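Local atomic coordinates of glutathione peroxidase (Hypocrea jecorina, PDB entry 6VPD), a protein that probably reduces hydroperoxides to alcohols at the expense of thioredoxin, as a thioredoxin peroxidase of the glutathione peroxidase family. Residues 56-61 and 153-158; 91-96 and 123-128. One frame throughout, in Å; residues are numbered along the deposited sequence.

Contact 1 (56-61 and 153-158)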
ATOM      1  N   ASN A  56       4.001  10.020  -7.474  1.00 32.84           N
ATOM      2  CA  ASN A  56       2.672  10.618  -7.494  1.00 33.24           C
ATOM      3  C   ASN A  56       2.263  10.946  -6.062  1.00 38.60           C
ATOM      4  O   ASN A  56       2.162  10.052  -5.208  1.00 35.86           O
ATOM      5  CB  ASN A  56       1.650   9.680  -8.120  1.00 26.88           C
ATOM      6  CG  ASN A  56       1.623   8.362  -7.432  1.00 34.20           C
ATOM      7  OD1 ASN A  56       2.681   7.763  -7.202  1.00 37.21           O
ATOM      8  ND2 ASN A  56       0.435   7.902  -7.054  1.00 36.24           N
ATOM      9  N   THR A  57       2.032  12.221  -5.802  1.00 42.36           N
ATOM     10  CA  THR A  57       1.739  12.672  -4.456  1.00 50.59           C
ATOM     11  C   THR A  57       0.237  12.846  -4.273  1.00 48.39           C
ATOM     12  O   THR A  57      -0.532  12.911  -5.236  1.00 42.57           O
ATOM     13  CB  THR A  57       2.479  13.977  -4.146  1.00 45.77           C
ATOM     14  OG1 THR A  57       2.292  14.903  -5.225  1.00 48.66           O
ATOM     15  CG2 THR A  57       3.952  13.703  -3.976  1.00 40.36           C
ATOM     16  N   ALA A  58      -0.159  12.877  -3.005  1.00 47.90           N
ATOM     17  CA  ALA A  58      -1.538  13.120  -2.634  1.00 53.11           C
ATOM     18  C   ALA A  58      -1.952  14.531  -3.011  1.00 58.37           C
ATOM     19  O   ALA A  58      -1.208  15.492  -2.801  1.00 68.72           O
ATOM     20  CB  ALA A  58      -1.717  12.921  -1.133  1.00 59.36           C
ATOM     21  N   SER A  59      -3.152  14.657  -3.573  1.00 61.18           N
ATOM     22  CA  SER A  59      -3.756  15.975  -3.707  1.00 66.63           C
ATOM     23  C   SER A  59      -4.176  16.520  -2.338  1.00 72.53           C
ATOM     24  O   SER A  59      -3.874  17.670  -1.999  1.00 71.53           O
ATOM     25  CB  SER A  59      -4.940  15.901  -4.670  1.00 65.40           C
ATOM     26  OG  SER A  59      -5.229  17.178  -5.195  1.00 70.92           O
ATOM     27  N   LYS A  60      -4.837  15.693  -1.523  1.00 73.84           N
ATOM     28  CA  LYS A  60      -5.202  16.058  -0.157  1.00 75.96           C
ATOM     29  C   LYS A  60      -3.992  16.016   0.775  1.00 78.48           C
ATOM     30  O   LYS A  60      -3.077  15.203   0.610  1.00 79.47           O
ATOM     31  CB  LYS A  60      -6.292  15.117   0.374  1.00 78.01           C
ATOM     32  CG  LYS A  60      -6.638  15.285   1.867  1.00 81.93           C
ATOM     33  CD  LYS A  60      -8.116  15.015   2.178  1.00 79.89           C
ATOM     34  CE  LYS A  60      -8.280  13.901   3.206  1.00 75.48           C
ATOM     35  NZ  LYS A  60      -9.673  13.818   3.718  1.00 71.19           N
ATOM     36  N   CYS A  61      -4.000  16.896   1.777  1.00 81.70           N
ATOM     37  CA  CYS A  61      -2.984  16.853   2.825  1.00 86.28           C
ATOM     38  C   CYS A  61      -3.177  15.619   3.713  1.00 85.07           C
ATOM     39  O   CYS A  61      -4.062  14.786   3.494  1.00 83.57           O
ATOM     40  CB  CYS A  61      -3.029  18.123   3.672  1.00 92.90           C
ATOM     41  SG  CYS A  61      -3.356  19.657   2.770  1.00108.33           S
ATOM     42  N   TRP A 153      -1.833   3.144  -5.311  1.00 41.09           N
ATOM     43  CA  TRP A 153      -2.114   4.107  -4.258  1.00 42.87           C
ATOM     44  C   TRP A 153      -1.238   5.338  -4.475  1.00 48.63           C
ATOM     45  O   TRP A 153      -0.423   5.390  -5.406  1.00 39.55           O
ATOM     46  CB  TRP A 153      -1.890   3.446  -2.897  1.00 45.83           C
ATOM     47  CG  TRP A 153      -2.437   4.186  -1.711  1.00 52.40           C
ATOM     48  CD1 TRP A 153      -1.735   4.613  -0.608  1.00 55.19           C
ATOM     49  CD2 TRP A 153      -3.798   4.579  -1.494  1.00 50.90           C
ATOM     50  NE1 TRP A 153      -2.584   5.248   0.278  1.00 54.16           N
ATOM     51  CE2 TRP A 153      -3.852   5.247  -0.246  1.00 52.68           C
ATOM     52  CE3 TRP A 153      -4.974   4.450  -2.242  1.00 54.03           C
ATOM     53  CZ2 TRP A 153      -5.038   5.778   0.269  1.00 53.62           C
ATOM     54  CZ3 TRP A 153      -6.151   4.993  -1.736  1.00 58.39           C
ATOM     55  CH2 TRP A 153      -6.176   5.636  -0.487  1.00 57.71           C
ATOM     56  N   ASN A 154      -1.416   6.346  -3.619  1.00 42.00           N
ATOM     57  CA  ASN A 154      -0.514   7.486  -3.667  1.00 46.17           C
ATOM     58  C   ASN A 154       0.905   7.015  -3.366  1.00 46.29           C
ATOM     59  O   ASN A 154       1.115   6.015  -2.669  1.00 47.21           O
ATOM     60  CB  ASN A 154      -0.920   8.577  -2.660  1.00 46.31           C
ATOM     61  CG  ASN A 154      -2.407   8.897  -2.674  1.00 49.27           C
ATOM     62  OD1 ASN A 154      -2.928   9.491  -3.620  1.00 51.67           O
ATOM     63  ND2 ASN A 154      -3.089   8.551  -1.589  1.00 53.25           N
ATOM     64  N   PHE A 155       1.887   7.729  -3.922  1.00 41.02           N
ATOM     65  CA  PHE A 155       3.299   7.596  -3.550  1.00 41.85           C
ATOM     66  C   PHE A 155       3.970   6.331  -4.070  1.00 37.10           C
ATOM     67  O   PHE A 155       4.993   5.915  -3.520  1.00 41.93           O
ATOM     68  CB  PHE A 155       3.495   7.683  -2.030  1.00 41.22           C
ATOM     69  CG  PHE A 155       3.161   9.021  -1.469  1.00 46.77           C
ATOM     70  CD1 PHE A 155       1.869   9.312  -1.066  1.00 55.50           C
ATOM     71  CD2 PHE A 155       4.127  10.005  -1.361  1.00 51.92           C
ATOM     72  CE1 PHE A 155       1.541  10.567  -0.557  1.00 58.77           C
ATOM     73  CE2 PHE A 155       3.812  11.259  -0.852  1.00 54.35           C
ATOM     74  CZ  PHE A 155       2.515  11.539  -0.450  1.00 56.05           C
ATOM     75  N   GLU A 156       3.450   5.697  -5.116  1.00 37.10           N
ATOM     76  CA  GLU A 156       4.303   4.791  -5.868  1.00 39.34           C
ATOM     77  C   GLU A 156       5.451   5.607  -6.459  1.00 39.42           C
ATOM     78  O   GLU A 156       5.298   6.801  -6.751  1.00 37.37           O
ATOM     79  CB  GLU A 156       3.509   4.053  -6.963  1.00 39.74           C
ATOM     80  CG  GLU A 156       2.544   2.953  -6.432  1.00 46.59           C
ATOM     81  CD  GLU A 156       2.415   1.714  -7.348  1.00 49.44           C
ATOM     82  OE1 GLU A 156       1.283   1.209  -7.528  1.00 48.41           O
ATOM     83  OE2 GLU A 156       3.441   1.216  -7.868  1.00 49.49           O
ATOM     84  N   LYS A 157       6.628   4.981  -6.568  1.00 39.08           N
ATOM     85  CA  LYS A 157       7.850   5.638  -7.035  1.00 39.36           C
ATOM     86  C   LYS A 157       8.408   4.922  -8.265  1.00 35.50           C
ATOM     87  O   LYS A 157       8.415   3.687  -8.318  1.00 35.16           O
ATOM     88  CB  LYS A 157       8.928   5.652  -5.939  1.00 38.84           C
ATOM     89  CG  LYS A 157       8.502   6.260  -4.637  1.00 38.00           C
ATOM     90  CD  LYS A 157       8.082   5.202  -3.628  1.00 44.48           C
ATOM     91  CE  LYS A 157       7.987   5.794  -2.226  1.00 46.36           C
ATOM     92  NZ  LYS A 157       6.908   5.144  -1.406  1.00 50.66           N
ATOM     93  N   PHE A 158       8.875   5.691  -9.251  1.00 32.45           N
ATOM     94  CA  PHE A 158       9.671   5.172 -10.366  1.00 30.20           C
ATOM     95  C   PHE A 158      11.034   5.850 -10.388  1.00 29.44           C
ATOM     96  O   PHE A 158      11.130   7.068 -10.223  1.00 33.73           O
ATOM     97  CB  PHE A 158       9.039   5.418 -11.724  1.00 27.68           C
ATOM     98  CG  PHE A 158       7.677   4.838 -11.895  1.00 31.16           C
ATOM     99  CD1 PHE A 158       6.562   5.475 -11.369  1.00 26.34           C
ATOM    100  CD2 PHE A 158       7.492   3.689 -12.674  1.00 31.63           C
ATOM    101  CE1 PHE A 158       5.283   4.953 -11.578  1.00 27.37           C
ATOM    102  CE2 PHE A 158       6.217   3.157 -12.884  1.00 28.48           C
ATOM    103  CZ  PHE A 158       5.115   3.786 -12.325  1.00 28.79           C
TER

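Contact 2 (91-96 and 123-128)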
ATOM      1  N   PRO A  91       1.040  15.646  -8.151  1.00 46.37           N
ATOM      2  CA  PRO A  91      -0.191  15.476  -7.374  1.00 40.57           C
ATOM      3  C   PRO A  91      -1.228  14.675  -8.138  1.00 43.57           C
ATOM      4  O   PRO A  91      -1.316  14.732  -9.369  1.00 44.75           O
ATOM      5  CB  PRO A  91      -0.656  16.913  -7.142  1.00 45.25           C
ATOM      6  CG  PRO A  91       0.572  17.742  -7.319  1.00 46.86           C
ATOM      7  CD  PRO A  91       1.387  17.058  -8.352  1.00 45.84           C
ATOM      8  N   CYS A  92      -2.029  13.929  -7.386  1.00 48.01           N
ATOM      9  CA  CYS A  92      -3.026  13.041  -7.972  1.00 47.84           C
ATOM     10  C   CYS A  92      -4.199  12.912  -7.018  1.00 49.80           C
ATOM     11  O   CYS A  92      -4.026  12.511  -5.860  1.00 49.05           O
ATOM     12  CB  CYS A  92      -2.434  11.667  -8.268  1.00 47.46           C
ATOM     13  SG  CYS A  92      -3.420  10.748  -9.446  1.00 47.20           S
ATOM     14  N   ASN A  93      -5.385  13.240  -7.518  1.00 48.71           N
ATOM     15  CA  ASN A  93      -6.618  13.176  -6.751  1.00 52.91           C
ATOM     16  C   ASN A  93      -7.304  11.823  -6.859  1.00 52.84           C
ATOM     17  O   ASN A  93      -8.356  11.629  -6.244  1.00 54.37           O
ATOM     18  CB  ASN A  93      -7.578  14.269  -7.227  1.00 57.67           C
ATOM     19  CG  ASN A  93      -8.034  14.056  -8.668  1.00 66.07           C
ATOM     20  OD1 ASN A  93      -7.406  13.303  -9.428  1.00 63.75           O
ATOM     21  ND2 ASN A  93      -9.129  14.726  -9.055  1.00 62.08           N
ATOM     22  N   GLN A  94      -6.729  10.883  -7.607  1.00 48.89           N
ATOM     23  CA  GLN A  94      -7.406   9.641  -7.953  1.00 41.04           C
ATOM     24  C   GLN A  94      -7.452   8.621  -6.827  1.00 43.31           C
ATOM     25  O   GLN A  94      -8.002   7.545  -7.044  1.00 54.30           O
ATOM     26  CB  GLN A  94      -6.741   8.987  -9.169  1.00 38.98           C
ATOM     27  CG  GLN A  94      -7.057   9.629 -10.507  1.00 39.77           C
ATOM     28  CD  GLN A  94      -6.403   8.901 -11.695  1.00 44.13           C
ATOM     29  OE1 GLN A  94      -5.347   8.285 -11.561  1.00 47.18           O
ATOM     30  NE2 GLN A  94      -7.030   8.983 -12.860  1.00 45.18           N
ATOM     31  N   PHE A  95      -6.910   8.885  -5.638  1.00 50.58           N
ATOM     32  CA  PHE A  95      -6.873   7.863  -4.578  1.00 51.47           C
ATOM     33  C   PHE A  95      -7.539   8.404  -3.304  1.00 60.36           C
ATOM     34  O   PHE A  95      -6.902   8.558  -2.258  1.00 65.54           O
ATOM     35  CB  PHE A  95      -5.429   7.386  -4.310  1.00 52.72           C
ATOM     36  CG  PHE A  95      -4.730   6.859  -5.537  1.00 50.11           C
ATOM     37  CD1 PHE A  95      -4.955   5.563  -5.981  1.00 43.83           C
ATOM     38  CD2 PHE A  95      -3.858   7.672  -6.265  1.00 49.86           C
ATOM     39  CE1 PHE A  95      -4.318   5.090  -7.128  1.00 43.73           C
ATOM     40  CE2 PHE A  95      -3.226   7.208  -7.406  1.00 37.74           C
ATOM     41  CZ  PHE A  95      -3.452   5.920  -7.836  1.00 41.27           C
ATOM     42  N   GLY A  96      -8.839   8.678  -3.392  1.00 69.44           N
ATOM     43  CA  GLY A  96      -9.652   9.031  -2.232  1.00 78.58           C
ATOM     44  C   GLY A  96     -11.062   8.468  -2.330  1.00 86.03           C
ATOM     45  O   GLY A  96     -11.699   8.579  -3.387  1.00 88.00           O
ATOM     46  N   LYS A 123      -1.014  19.022 -11.466  1.00 49.48           N
ATOM     47  CA  LYS A 123      -1.819  17.858 -11.121  1.00 48.29           C
ATOM     48  C   LYS A 123      -2.087  17.037 -12.375  1.00 50.12           C
ATOM     49  O   LYS A 123      -2.343  17.588 -13.449  1.00 46.73           O
ATOM     50  CB  LYS A 123      -3.138  18.276 -10.468  1.00 44.73           C
ATOM     51  CG  LYS A 123      -4.097  17.117 -10.184  1.00 52.49           C
ATOM     52  CD  LYS A 123      -5.448  17.335 -10.904  1.00 63.98           C
ATOM     53  CE  LYS A 123      -6.117  16.005 -11.348  1.00 62.04           C
ATOM     54  NZ  LYS A 123      -7.572  16.147 -11.688  1.00 67.08           N
ATOM     55  N   ILE A 124      -2.002  15.710 -12.246  1.00 49.99           N
ATOM     56  CA  ILE A 124      -2.229  14.809 -13.372  1.00 43.76           C
ATOM     57  C   ILE A 124      -3.031  13.589 -12.925  1.00 46.16           C
ATOM     58  O   ILE A 124      -3.231  13.326 -11.731  1.00 47.63           O
ATOM     59  CB  ILE A 124      -0.917  14.335 -14.030  1.00 43.12           C
ATOM     60  CG1 ILE A 124      -0.020  13.671 -13.002  1.00 37.31           C
ATOM     61  CG2 ILE A 124      -0.192  15.474 -14.761  1.00 46.36           C
ATOM     62  CD1 ILE A 124       1.021  12.873 -13.663  1.00 41.80           C
ATOM     63  N   ASN A 125      -3.482  12.833 -13.912  1.00 41.84           N
ATOM     64  CA  ASN A 125      -4.032  11.515 -13.679  1.00 42.69           C
ATOM     65  C   ASN A 125      -2.971  10.479 -13.995  1.00 37.74           C
ATOM     66  O   ASN A 125      -2.329  10.546 -15.047  1.00 32.80           O
ATOM     67  CB  ASN A 125      -5.279  11.302 -14.528  1.00 47.76           C
ATOM     68  CG  ASN A 125      -6.453  12.070 -13.994  1.00 49.28           C
ATOM     69  OD1 ASN A 125      -7.151  11.599 -13.101  1.00 50.29           O
ATOM     70  ND2 ASN A 125      -6.649  13.283 -14.496  1.00 54.39           N
ATOM     71  N   VAL A 126      -2.765   9.541 -13.067  1.00 39.40           N
ATOM     72  CA  VAL A 126      -1.829   8.453 -13.321  1.00 36.95           C
ATOM     73  C   VAL A 126      -2.503   7.222 -13.894  1.00 33.83           C
ATOM     74  O   VAL A 126      -1.801   6.314 -14.353  1.00 36.28           O
ATOM     75  CB  VAL A 126      -1.047   8.045 -12.052  1.00 39.42           C
ATOM     76  CG1 VAL A 126      -0.284   9.240 -11.492  1.00 33.38           C
ATOM     77  CG2 VAL A 126      -1.963   7.425 -10.998  1.00 36.27           C
ATOM     78  N   ASN A 127      -3.837   7.163 -13.900  1.00 41.13           N
ATOM     79  CA  ASN A 127      -4.563   5.957 -14.284  1.00 39.35           C
ATOM     80  C   ASN A 127      -5.733   6.307 -15.184  1.00 39.75           C
ATOM     81  O   ASN A 127      -6.213   7.438 -15.205  1.00 43.98           O
ATOM     82  CB  ASN A 127      -5.075   5.204 -13.064  1.00 38.41           C
ATOM     83  CG  ASN A 127      -3.982   4.465 -12.364  1.00 40.97           C
ATOM     84  OD1 ASN A 127      -3.027   4.033 -13.007  1.00 44.45           O
ATOM     85  ND2 ASN A 127      -4.091   4.321 -11.046  1.00 38.94           N
ATOM     86  N   GLY A 128      -6.181   5.316 -15.940  1.00 43.13           N
ATOM     87  CA  GLY A 128      -7.250   5.525 -16.887  1.00 39.57           C
ATOM     88  C   GLY A 128      -6.740   5.929 -18.250  1.00 48.70           C
ATOM     89  O   GLY A 128      -5.541   6.132 -18.483  1.00 45.46           O
TER

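Contact 1 (56-61 and 153-158)
The end of strand 51-58 meets the chain just ahead of strand 157-160 through one backbone hydrogen bond, Phe155 N to Asn56 O at 2.7 Å, at the type II turn Trp153-Glu156. The side chain of Asn56 adds a second bond to this turn: its chi1 of 56° swings the amide over toward the turn, and ND2 donates to Trp153 O at 3.1 Å. That bond is fairly straight, with an N-H...O angle of 162°, and Trp153 O lies close to the amide plane although the donor is tilted from the plane of the carbonyl. The ring of Phe155 lies beside the strand, with Asn56 O and Thr57 CA over one face near the rim. Its CE2 touches Thr57 CG2 at 4.0 Å, and CE1 meets Ala58 CB at 4.1 Å. Tyr67 of helix 64-80 meets this ring edge-to-face and also touches Thr57 and Ala58, so the helix packs on both the turn and the strand end. The strand leads on to Cys61, the predicted active-site residue. The two bonds give the carbonyls of Asn56 and Trp153 partners within a buried contact, and so tie down the turn that leads into strand 157-160 of the central thioredoxin-fold sheet.

Contact 2 (91-96 and 123-128)
Gln94 OE1 accepts two backbone N-H groups of the opposing loop, Asn127 N at 3.0 Å and Val126 N at 3.2 Å; both bonds are weak, with angles near 125°. The other end of the same amide makes the straighter bond: NE2 donates to Asn127 O at 2.9 Å, with an N-H...O angle of 168°. Asn127 O lies near the amide plane of Gln94, whereas NE2 stands above the plane of that carbonyl. Meeting both the C=O of Asn127, through this straight bond, and its N-H, weakly, limits the rotation of the Gln94 amide, and the side chain reaches the loop because it is extended beyond CG (chi2 -178°). With an alanine here, the N-H groups of Val126 and Asn127 and the carbonyl of Asn127 would probably lose these partners, and the loop would be held less firmly. Nearer the strand, Ile124 N donates to Pro91 O at 3.1 Å in a nearly straight bond. Beside the Gln94 amide, apolar groups meet: Val126 CG2 is 3.9 Å from Cys92 SG, and it reaches the edge of the Phe95 ring, 3.8 Å from CZ. The amide of Asn127 stands steeply to that ring and donates from ND2 to Val151 O. The loop 123-128 is thus fastened to the end of strand 85-92; Ile124 and Val126 pack on Tyr135 of helix 133-141, while Pro91 and Phe95 rest on strand 51-58.

Overall arrangement
Contact 1 is buried and contact 2 only partly so, with Asn93 and Lys123 exposed at its margin; their centres lie about 8 Å apart. Strands 51-58 and 85-92, which supply one segment to each, are parallel neighbours in the central sheet of the thioredoxin fold, and Ser59 N probably bonds to Cys92 O where they meet. Phe95 packs on Asn154, so 91-96 touches both segments of contact 1. In sequence, contact 2 is nested inside the loop that contact 1 closes. Each uses a side-chain amide, but in contact 1 it joins a backbone N-H in holding a buried turn, with the Phe155 face against the strand, whereas in contact 2 it bonds to a partly exposed loop, which Phe95 meets at its ring edge through Val126.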